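Local coordinates for protein putative adhesin (Bacteroides fragilis NCTC 9343, PDB 3PET) that is of unknown function but is probably a surface lipoprotein adhesin, its chain wound into a right-handed beta-helix, at residues 22-27 with 88-93; 34-39 with 105-110; 169-174 with 183-188. All blocks are in the same frame, centred on the assembly; numbering follows the deposited sequence.

Contact 1. Residues 22-27 with 88-93; sequences NKIDAG and PTLNGI
Asn22 meets Leu90, Asn91 and Gly92 where two neighbouring coils of a right-handed beta-helix enter parallel register. Its carbonyl makes the first link: Asn91 N donates to Asn22 O over 2.7 Å, in the carbonyl plane and almost straight (177°), while the following amide, Gly92 N, reaches that oxygen only weakly. The Asn22 side chain starts between its own backbone N and carbonyl carbon, which sends the amide along the Asn91 side of the contact. There Asn22 ND2 lies 2.9 Å from Asn91 OD1, with the two amide planes 89° apart, so they meet perpendicular rather than coplanar. The Asn91 amide also uses its ND2, donating to Asn111 O on the next coil.

Lys23 faces Gly92 in the first parallel bridge. With no side chain on the glycine, Lys23 CG settles 4.0 Å from Gly92 N. Bends at its third and fourth torsions then fold the chain back, bringing Lys23 NZ within 3.2 Å of Asn22 OD1, a hydrogen bond that helps fix the rotation of the asparagine amide. Gly92 O in turn receives Ile24 N at 3.0 Å, and a CA-H...O contact from Lys23 CA comes to the same oxygen.

Ile24, bridged with Ile93, turns to the opposite face from Lys23, into the interior of the helix, where Ile24 packs on Tyr34, and Ile93 and Leu90 pack on Ile103. At its far end Ile24 CD1 touches Leu90 CD1 at 3.6 Å, the two side chains crossing at about a right angle.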
loop_
_atom_site.group_PDB
_atom_site.type_symbol
_atom_site.label_atom_id
_atom_site.label_comp_id
_atom_site.label_asym_id
_atom_site.label_seq_id
_atom_site.Cartn_x
_atom_site.Cartn_y
_atom_site.Cartn_z
ATOM N N ASN A 22 -5.275 -21.406 -17.920
ATOM C CA ASN A 22 -6.360 -21.070 -16.990
ATOM C C ASN A 22 -5.815 -20.173 -15.865
ATOM O O ASN A 22 -6.510 -19.909 -14.883
ATOM C CB ASN A 22 -7.044 -22.335 -16.439
ATOM C CG ASN A 22 -6.176 -23.228 -15.589
ATOM O OD1 ASN A 22 -4.943 -23.132 -15.542
ATOM N ND2 ASN A 22 -6.794 -24.143 -14.907
ATOM N N LYS A 23 -4.566 -19.703 -16.024
ATOM C CA LYS A 23 -3.897 -18.827 -15.066
ATOM C C LYS A 23 -3.086 -17.780 -15.799
ATOM O O LYS A 23 -2.563 -18.040 -16.881
ATOM C CB LYS A 23 -2.986 -19.607 -14.089
ATOM C CG LYS A 23 -3.720 -20.539 -13.130
ATOM C CD LYS A 23 -2.764 -21.316 -12.209
ATOM C CE LYS A 23 -1.966 -22.485 -12.826
ATOM N NZ LYS A 23 -2.816 -23.649 -13.256
ATOM N N ILE A 24 -2.993 -16.585 -15.197
ATOM C CA ILE A 24 -2.243 -15.456 -15.735
ATOM C C ILE A 24 -1.231 -15.025 -14.693
ATOM O O ILE A 24 -1.589 -14.843 -13.520
ATOM C CB ILE A 24 -3.170 -14.269 -16.152
ATOM C CG1 ILE A 24 -4.191 -14.684 -17.257
ATOM C CG2 ILE A 24 -2.325 -13.011 -16.595
ATOM C CD1 ILE A 24 -5.473 -13.807 -17.252
ATOM N N ASP A 25 0.031 -14.832 -15.131
ATOM C CA ASP A 25 1.120 -14.332 -14.297
ATOM C C ASP A 25 1.774 -13.210 -15.074
ATOM O O ASP A 25 2.441 -13.465 -16.081
ATOM C CB ASP A 25 2.088 -15.464 -13.926
ATOM C CG ASP A 25 3.166 -15.073 -12.933
ATOM O OD1 ASP A 25 3.920 -14.123 -13.218
ATOM O OD2 ASP A 25 3.311 -15.767 -11.923
ATOM N N ALA A 26 1.549 -11.948 -14.644
ATOM C CA ALA A 26 2.023 -10.808 -15.418
ATOM C C ALA A 26 2.911 -9.842 -14.608
ATOM O O ALA A 26 2.535 -9.418 -13.504
ATOM C CB ALA A 26 0.826 -10.062 -15.999
ATOM N N GLY A 27 4.063 -9.507 -15.200
ATOM C CA GLY A 27 5.049 -8.580 -14.644
ATOM C C GLY A 27 5.321 -7.464 -15.635
ATOM O O GLY A 27 6.442 -6.997 -15.794
ATOM N N PRO A 88 -11.218 -19.846 -22.337
ATOM C CA PRO A 88 -12.510 -20.402 -21.889
ATOM C C PRO A 88 -12.659 -20.435 -20.352
ATOM O O PRO A 88 -13.781 -20.331 -19.851
ATOM C CB PRO A 88 -12.491 -21.822 -22.472
ATOM C CG PRO A 88 -11.552 -21.729 -23.656
ATOM C CD PRO A 88 -10.452 -20.858 -23.094
ATOM N N THR A 89 -11.542 -20.611 -19.605
ATOM C CA THR A 89 -11.577 -20.694 -18.152
ATOM C C THR A 89 -10.483 -19.852 -17.506
ATOM O O THR A 89 -9.444 -19.615 -18.125
ATOM C CB THR A 89 -11.454 -22.166 -17.647
ATOM O OG1 THR A 89 -10.147 -22.669 -17.928
ATOM C CG2 THR A 89 -12.551 -23.099 -18.181
ATOM N N LEU A 90 -10.701 -19.447 -16.236
ATOM C CA LEU A 90 -9.704 -18.727 -15.454
ATOM C C LEU A 90 -9.842 -19.077 -13.981
ATOM O O LEU A 90 -10.925 -18.910 -13.405
ATOM C CB LEU A 90 -9.775 -17.204 -15.654
ATOM C CG LEU A 90 -8.560 -16.416 -15.116
ATOM C CD1 LEU A 90 -7.313 -16.654 -15.975
ATOM C CD2 LEU A 90 -8.872 -14.948 -15.037
ATOM N N ASN A 91 -8.729 -19.559 -13.375
ATOM C CA ASN A 91 -8.656 -19.945 -11.965
ATOM C C ASN A 91 -7.682 -19.092 -11.157
ATOM O O ASN A 91 -7.701 -19.157 -9.936
ATOM C CB ASN A 91 -8.238 -21.417 -11.843
ATOM C CG ASN A 91 -9.291 -22.340 -12.389
ATOM O OD1 ASN A 91 -9.044 -23.057 -13.340
ATOM N ND2 ASN A 91 -10.508 -22.285 -11.851
ATOM N N GLY A 92 -6.807 -18.348 -11.829
ATOM C CA GLY A 92 -5.830 -17.554 -11.107
ATOM C C GLY A 92 -5.274 -16.369 -11.849
ATOM O O GLY A 92 -5.067 -16.418 -13.064
ATOM N N ILE A 93 -5.047 -15.286 -11.093
ATOM C CA ILE A 93 -4.375 -14.081 -11.565
ATOM C C ILE A 93 -3.312 -13.744 -10.553
ATOM O O ILE A 93 -3.624 -13.499 -9.383
ATOM C CB ILE A 93 -5.287 -12.839 -11.862
ATOM C CG1 ILE A 93 -6.422 -13.172 -12.869
ATOM C CG2 ILE A 93 -4.420 -11.653 -12.407
ATOM C CD1 ILE A 93 -7.527 -12.114 -12.930
#

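Contact 2. Residues 34-39 with 105-110; sequences YTQSTD and NGLTTD
Gln36 and Thr108, at the edge of two coils of the right-handed beta-helix, are joined by two hydrogen bonds between the glutamine amide and the threonine backbone. Thr108 N donates to Gln36 OE1 at 2.9 Å with an angle of 166° at hydrogen, and Gln36 NE2 returns a bond to Thr108 O at 3.0 Å. Gln36 reaches this far because CG stands anti to its backbone N (chi1 176°) and the chain stays extended beyond it. One side chain thus pairs both polar backbone atoms of Thr108, much as a neighbouring strand would. The backbones themselves stay apart: the nearest CA pair, Gln36 CA with Leu107 CA, is 6.0 Å apart, and the two segments share no direct backbone bond. Gln36 NE2 also bonds to Pro88 O.

Earlier along both segments, between Tyr34-Gln36 and Asn105-Gly106, water makes the links. One molecule donates to Tyr34 O at 2.8 Å and accepts from Asn105 N at 3.0 Å; a second accepts from Gln36 N at 2.9 Å and donates to Gly106 O. A third links Thr35 OG1 with Asn105 ND2.

Leu107 CD1 sits over one face of the Gln36 amide, 3.7 Å from Gln36 CD and 4.2 Å from Tyr34 CE2, meeting the ring obliquely; Tyr34 OH is held by Ser87. Thr108 N and O are therefore satisfied by an amide, and Tyr34 O, Gln36 N, Asn105 N and Gly106 O by water, which implies a wet, polar margin laid over an apolar interior.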
loop_
_atom_site.group_PDB
_atom_site.type_symbol
_atom_site.label_atom_id
_atom_site.label_comp_id
_atom_site.label_asym_id
_atom_site.label_seq_id
_atom_site.Cartn_x
_atom_site.Cartn_y
_atom_site.Cartn_z
ATOM N N TYR A 34 -9.279 -8.933 -19.264
ATOM C CA TYR A 34 -9.551 -10.348 -19.465
ATOM C C TYR A 34 -11.034 -10.544 -19.828
ATOM O O TYR A 34 -11.917 -9.928 -19.225
ATOM C CB TYR A 34 -9.155 -11.199 -18.235
ATOM C CG TYR A 34 -9.597 -12.642 -18.368
ATOM C CD1 TYR A 34 -8.833 -13.566 -19.087
ATOM C CD2 TYR A 34 -10.825 -13.067 -17.855
ATOM C CE1 TYR A 34 -9.269 -14.878 -19.276
ATOM C CE2 TYR A 34 -11.275 -14.375 -18.049
ATOM C CZ TYR A 34 -10.495 -15.274 -18.764
ATOM O OH TYR A 34 -10.950 -16.551 -18.971
ATOM N N THR A 35 -11.283 -11.412 -20.805
ATOM C CA THR A 35 -12.606 -11.821 -21.248
ATOM C C THR A 35 -12.678 -13.345 -21.200
ATOM O O THR A 35 -11.775 -14.019 -21.695
ATOM C CB THR A 35 -12.912 -11.304 -22.681
ATOM O OG1 THR A 35 -12.796 -9.881 -22.705
ATOM C CG2 THR A 35 -14.335 -11.721 -23.169
ATOM N N GLN A 36 -13.752 -13.888 -20.613
ATOM C CA GLN A 36 -13.967 -15.324 -20.646
ATOM C C GLN A 36 -14.617 -15.620 -21.995
ATOM O O GLN A 36 -15.698 -15.096 -22.268
ATOM C CB GLN A 36 -14.815 -15.786 -19.462
ATOM C CG GLN A 36 -15.134 -17.289 -19.513
ATOM C CD GLN A 36 -15.837 -17.766 -18.273
ATOM O OE1 GLN A 36 -16.694 -17.077 -17.710
ATOM N NE2 GLN A 36 -15.522 -18.987 -17.860
ATOM N N SER A 37 -13.950 -16.414 -22.846
ATOM C CA SER A 37 -14.490 -16.716 -24.181
ATOM C C SER A 37 -15.729 -17.594 -24.090
ATOM O O SER A 37 -15.877 -18.392 -23.154
ATOM C CB SER A 37 -13.448 -17.363 -25.090
ATOM O OG SER A 37 -13.040 -18.639 -24.628
ATOM N N THR A 38 -16.641 -17.404 -25.051
ATOM C CA THR A 38 -17.894 -18.165 -25.115
ATOM C C THR A 38 -17.873 -19.033 -26.379
ATOM O O THR A 38 -18.851 -19.698 -26.653
ATOM C CB THR A 38 -19.120 -17.225 -25.072
ATOM O OG1 THR A 38 -19.024 -16.312 -26.155
ATOM C CG2 THR A 38 -19.237 -16.473 -23.760
ATOM N N ASP A 39 -16.778 -19.004 -27.156
ATOM C CA ASP A 39 -16.645 -19.783 -28.404
ATOM C C ASP A 39 -15.426 -20.762 -28.357
ATOM O O ASP A 39 -14.930 -21.172 -29.404
ATOM C CB ASP A 39 -16.521 -18.834 -29.628
ATOM C CG ASP A 39 -15.393 -17.822 -29.556
ATOM O OD1 ASP A 39 -14.532 -17.949 -28.661
ATOM O OD2 ASP A 39 -15.345 -16.931 -30.424
ATOM N N ASN A 105 -16.773 -8.048 -18.136
ATOM C CA ASN A 105 -18.013 -8.692 -18.525
ATOM C C ASN A 105 -18.217 -10.104 -17.980
ATOM O O ASN A 105 -18.931 -10.887 -18.580
ATOM C CB ASN A 105 -18.126 -8.671 -20.061
ATOM C CG ASN A 105 -18.293 -7.259 -20.552
ATOM O OD1 ASN A 105 -19.262 -6.565 -20.212
ATOM N ND2 ASN A 105 -17.306 -6.774 -21.274
ATOM N N GLY A 106 -17.686 -10.392 -16.812
ATOM C CA GLY A 106 -17.972 -11.671 -16.180
ATOM C C GLY A 106 -16.967 -12.789 -16.256
ATOM O O GLY A 106 -16.150 -12.873 -17.175
ATOM N N LEU A 107 -17.047 -13.657 -15.256
ATOM C CA LEU A 107 -16.254 -14.868 -15.143
ATOM C C LEU A 107 -17.024 -15.879 -14.325
ATOM O O LEU A 107 -17.436 -15.576 -13.206
ATOM C CB LEU A 107 -14.853 -14.624 -14.536
ATOM C CG LEU A 107 -14.012 -15.899 -14.221
ATOM C CD1 LEU A 107 -13.645 -16.687 -15.507
ATOM C CD2 LEU A 107 -12.763 -15.546 -13.415
ATOM N N THR A 108 -17.226 -17.074 -14.899
ATOM C CA THR A 108 -17.838 -18.215 -14.212
ATOM C C THR A 108 -16.734 -19.248 -14.049
ATOM O O THR A 108 -16.166 -19.720 -15.037
ATOM C CB THR A 108 -19.067 -18.757 -14.954
ATOM O OG1 THR A 108 -20.014 -17.705 -15.091
ATOM C CG2 THR A 108 -19.701 -19.938 -14.234
ATOM N N THR A 109 -16.402 -19.564 -12.804
ATOM C CA THR A 109 -15.322 -20.502 -12.499
ATOM C C THR A 109 -15.640 -21.239 -11.203
ATOM O O THR A 109 -16.527 -20.817 -10.469
ATOM C CB THR A 109 -13.976 -19.711 -12.404
ATOM O OG1 THR A 109 -12.884 -20.634 -12.332
ATOM C CG2 THR A 109 -13.921 -18.715 -11.210
ATOM N N ASP A 110 -14.916 -22.313 -10.903
ATOM C CA ASP A 110 -15.101 -22.999 -9.633
ATOM C C ASP A 110 -14.306 -22.242 -8.546
ATOM O O ASP A 110 -14.894 -21.741 -7.596
ATOM C CB ASP A 110 -14.695 -24.490 -9.716
ATOM C CG ASP A 110 -13.479 -24.815 -10.592
ATOM O OD1 ASP A 110 -12.607 -23.919 -10.774
ATOM O OD2 ASP A 110 -13.396 -25.966 -11.090
HETATM O O HOH W 1 -14.629 -9.542 -19.572
HETATM O O HOH W 2 -14.819 -8.004 -21.843
HETATM O O HOH W 3 -15.726 -12.058 -19.611
#

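Contact 3. Residues 169-174 with 183-188; sequences NAVEAS and CNATES
This contact is a corner of the right-handed beta-helix, where the chain turns between two faces and successive coils stack in parallel register. Asn169 and Ala170 form the bend in one coil, Thr186 and Glu187 the bend in the next. Asn169 O holds the bends together by accepting twice: Glu187 N donates at 2.8 Å on a lone pair, and Ser188 N at 3.0 Å, both in the carbonyl plane. One step on, Val171 N donates to Ser188 O at 3.0 Å, the bond that goes with the parallel bridge of Ala170 with Ser188.

The corner side chains are stacked as well. Asn169 and Glu187 run side by side, pointing the same way, with amide and carboxylate planes 16° apart and Asn169 CG 3.9 Å from Glu187 CD. Asn169 OD1 lies 2.7 Å from Thr186 OG1, while ND2 of the same amide donates to Gln149 OE1 on strand 147-155 of the adjoining coil, a bond that limits the amide's rotation.

Inside the bend, strands 171-174 and 183-185 belong to different faces; their segment directions are 145° apart. Val171 reaches across to strand 183-185 with both methyls. CG1, anti to its backbone N (chi1 169°), rests 3.9 Å from Cys183 SG, and CG2 lies 3.7 Å from Ala185 CB; Ile189 adds to this small apolar cluster.

Polar and apolar roles are thus divided by side. On the outside of the corner, the amides of Glu187 and Ser188 share one carbonyl and a flat carboxylate lies over a flat amide, whereas the interior is closed by methyl and sulfur contacts. Backbone bonds therefore hold the turn, and the exposed Glu187 probably keeps its charge hydrated while stacked on Asn169.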
loop_
_atom_site.group_PDB
_atom_site.type_symbol
_atom_site.label_atom_id
_atom_site.label_comp_id
_atom_site.label_asym_id
_atom_site.label_seq_id
_atom_site.Cartn_x
_atom_site.Cartn_y
_atom_site.Cartn_z
ATOM N N ASN A 169 -21.609 -16.620 0.905
ATOM C CA ASN A 169 -22.246 -17.268 2.055
ATOM C C ASN A 169 -21.318 -17.226 3.254
ATOM O O ASN A 169 -21.751 -16.862 4.332
ATOM C CB ASN A 169 -22.687 -18.698 1.730
ATOM C CG ASN A 169 -23.972 -18.713 0.948
ATOM O OD1 ASN A 169 -24.887 -17.916 1.186
ATOM N ND2 ASN A 169 -24.070 -19.612 0.005
ATOM N N ALA A 170 -20.041 -17.554 3.057
ATOM C CA ALA A 170 -19.022 -17.549 4.107
ATOM C C ALA A 170 -17.903 -16.603 3.726
ATOM O O ALA A 170 -17.409 -16.636 2.593
ATOM C CB ALA A 170 -18.481 -18.955 4.325
ATOM N N VAL A 171 -17.525 -15.732 4.653
ATOM C CA VAL A 171 -16.444 -14.776 4.405
ATOM C C VAL A 171 -15.362 -14.976 5.451
ATOM O O VAL A 171 -15.666 -15.124 6.638
ATOM C CB VAL A 171 -16.956 -13.292 4.374
ATOM C CG1 VAL A 171 -15.810 -12.282 4.386
ATOM C CG2 VAL A 171 -17.865 -13.046 3.177
ATOM N N GLU A 172 -14.090 -14.951 5.005
ATOM C CA GLU A 172 -12.911 -14.943 5.884
ATOM C C GLU A 172 -12.145 -13.691 5.522
ATOM O O GLU A 172 -11.606 -13.607 4.425
ATOM C CB GLU A 172 -12.065 -16.209 5.742
ATOM C CG GLU A 172 -12.787 -17.461 6.237
ATOM C CD GLU A 172 -12.587 -18.734 5.433
ATOM O OE1 GLU A 172 -11.586 -18.830 4.685
ATOM O OE2 GLU A 172 -13.438 -19.645 5.564
ATOM N N ALA A 173 -12.195 -12.668 6.379
ATOM C CA ALA A 173 -11.543 -11.397 6.069
ATOM C C ALA A 173 -10.482 -11.023 7.078
ATOM O O ALA A 173 -10.724 -11.095 8.284
ATOM C CB ALA A 173 -12.585 -10.285 5.984
ATOM N N SER A 174 -9.298 -10.610 6.591
ATOM C CA SER A 174 -8.225 -10.161 7.472
ATOM C C SER A 174 -7.546 -8.965 6.838
ATOM O O SER A 174 -7.203 -9.016 5.660
ATOM C CB SER A 174 -7.239 -11.283 7.789
ATOM O OG SER A 174 -6.140 -10.790 8.538
ATOM N N CYS A 183 -17.279 -6.038 2.665
ATOM C CA CYS A 183 -17.657 -7.366 2.184
ATOM C C CYS A 183 -19.121 -7.647 2.503
ATOM O O CYS A 183 -19.841 -6.760 2.967
ATOM C CB CYS A 183 -16.726 -8.440 2.745
ATOM S SG CYS A 183 -16.687 -8.502 4.554
ATOM N N ASN A 184 -19.585 -8.848 2.146
ATOM C CA ASN A 184 -20.980 -9.217 2.235
ATOM C C ASN A 184 -21.084 -10.707 2.562
ATOM O O ASN A 184 -20.770 -11.558 1.734
ATOM C CB ASN A 184 -21.637 -8.858 0.897
ATOM C CG ASN A 184 -23.128 -8.936 0.823
ATOM O OD1 ASN A 184 -23.789 -9.656 1.563
ATOM N ND2 ASN A 184 -23.685 -8.199 -0.117
ATOM N N ALA A 185 -21.510 -11.007 3.793
ATOM C CA ALA A 185 -21.590 -12.365 4.319
ATOM C C ALA A 185 -23.012 -12.701 4.699
ATOM O O ALA A 185 -23.576 -12.058 5.590
ATOM C CB ALA A 185 -20.682 -12.482 5.540
ATOM N N THR A 186 -23.613 -13.686 4.020
ATOM C CA THR A 186 -25.007 -14.014 4.339
ATOM C C THR A 186 -25.112 -15.042 5.466
ATOM O O THR A 186 -26.075 -14.988 6.205
ATOM C CB THR A 186 -25.794 -14.479 3.100
ATOM O OG1 THR A 186 -25.400 -15.806 2.768
ATOM C CG2 THR A 186 -25.624 -13.551 1.896
ATOM N N GLU A 187 -24.161 -15.998 5.582
ATOM C CA GLU A 187 -24.270 -17.044 6.603
ATOM C C GLU A 187 -23.199 -16.960 7.717
ATOM O O GLU A 187 -23.529 -17.201 8.881
ATOM C CB GLU A 187 -24.199 -18.437 5.954
ATOM C CG GLU A 187 -25.394 -18.756 5.060
ATOM C CD GLU A 187 -25.370 -20.089 4.328
ATOM O OE1 GLU A 187 -24.302 -20.745 4.285
ATOM O OE2 GLU A 187 -26.422 -20.463 3.761
ATOM N N SER A 188 -21.933 -16.688 7.363
ATOM C CA SER A 188 -20.883 -16.618 8.380
ATOM C C SER A 188 -19.792 -15.631 8.009
ATOM O O SER A 188 -19.526 -15.400 6.821
ATOM C CB SER A 188 -20.264 -17.992 8.634
ATOM O OG SER A 188 -19.519 -18.454 7.523
HETATM O O HOH W 4 -16.770 -17.459 7.787
#

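All three contacts join neighbouring coils or faces of one right-handed beta-helix within the adhesin head domain. Contacts 1 and 2 interlock: their segments alternate along the chain, strands 23-26 and 31-36 are consecutive, their centres lie 11 Å apart, and they meet directly through Leu90 O with Thr109 OG1. Contact 3 follows later in sequence, its centre 24 Å from each of the others, with nearest atoms about 15 Å from contact 1 and about 12 Å from contact 2. Its segments are separated by only eight residues, against 60 and 65 in contacts 1 and 2; that long separation reflects the chain inserted between their coils, while contact 3 joins directly successive coils.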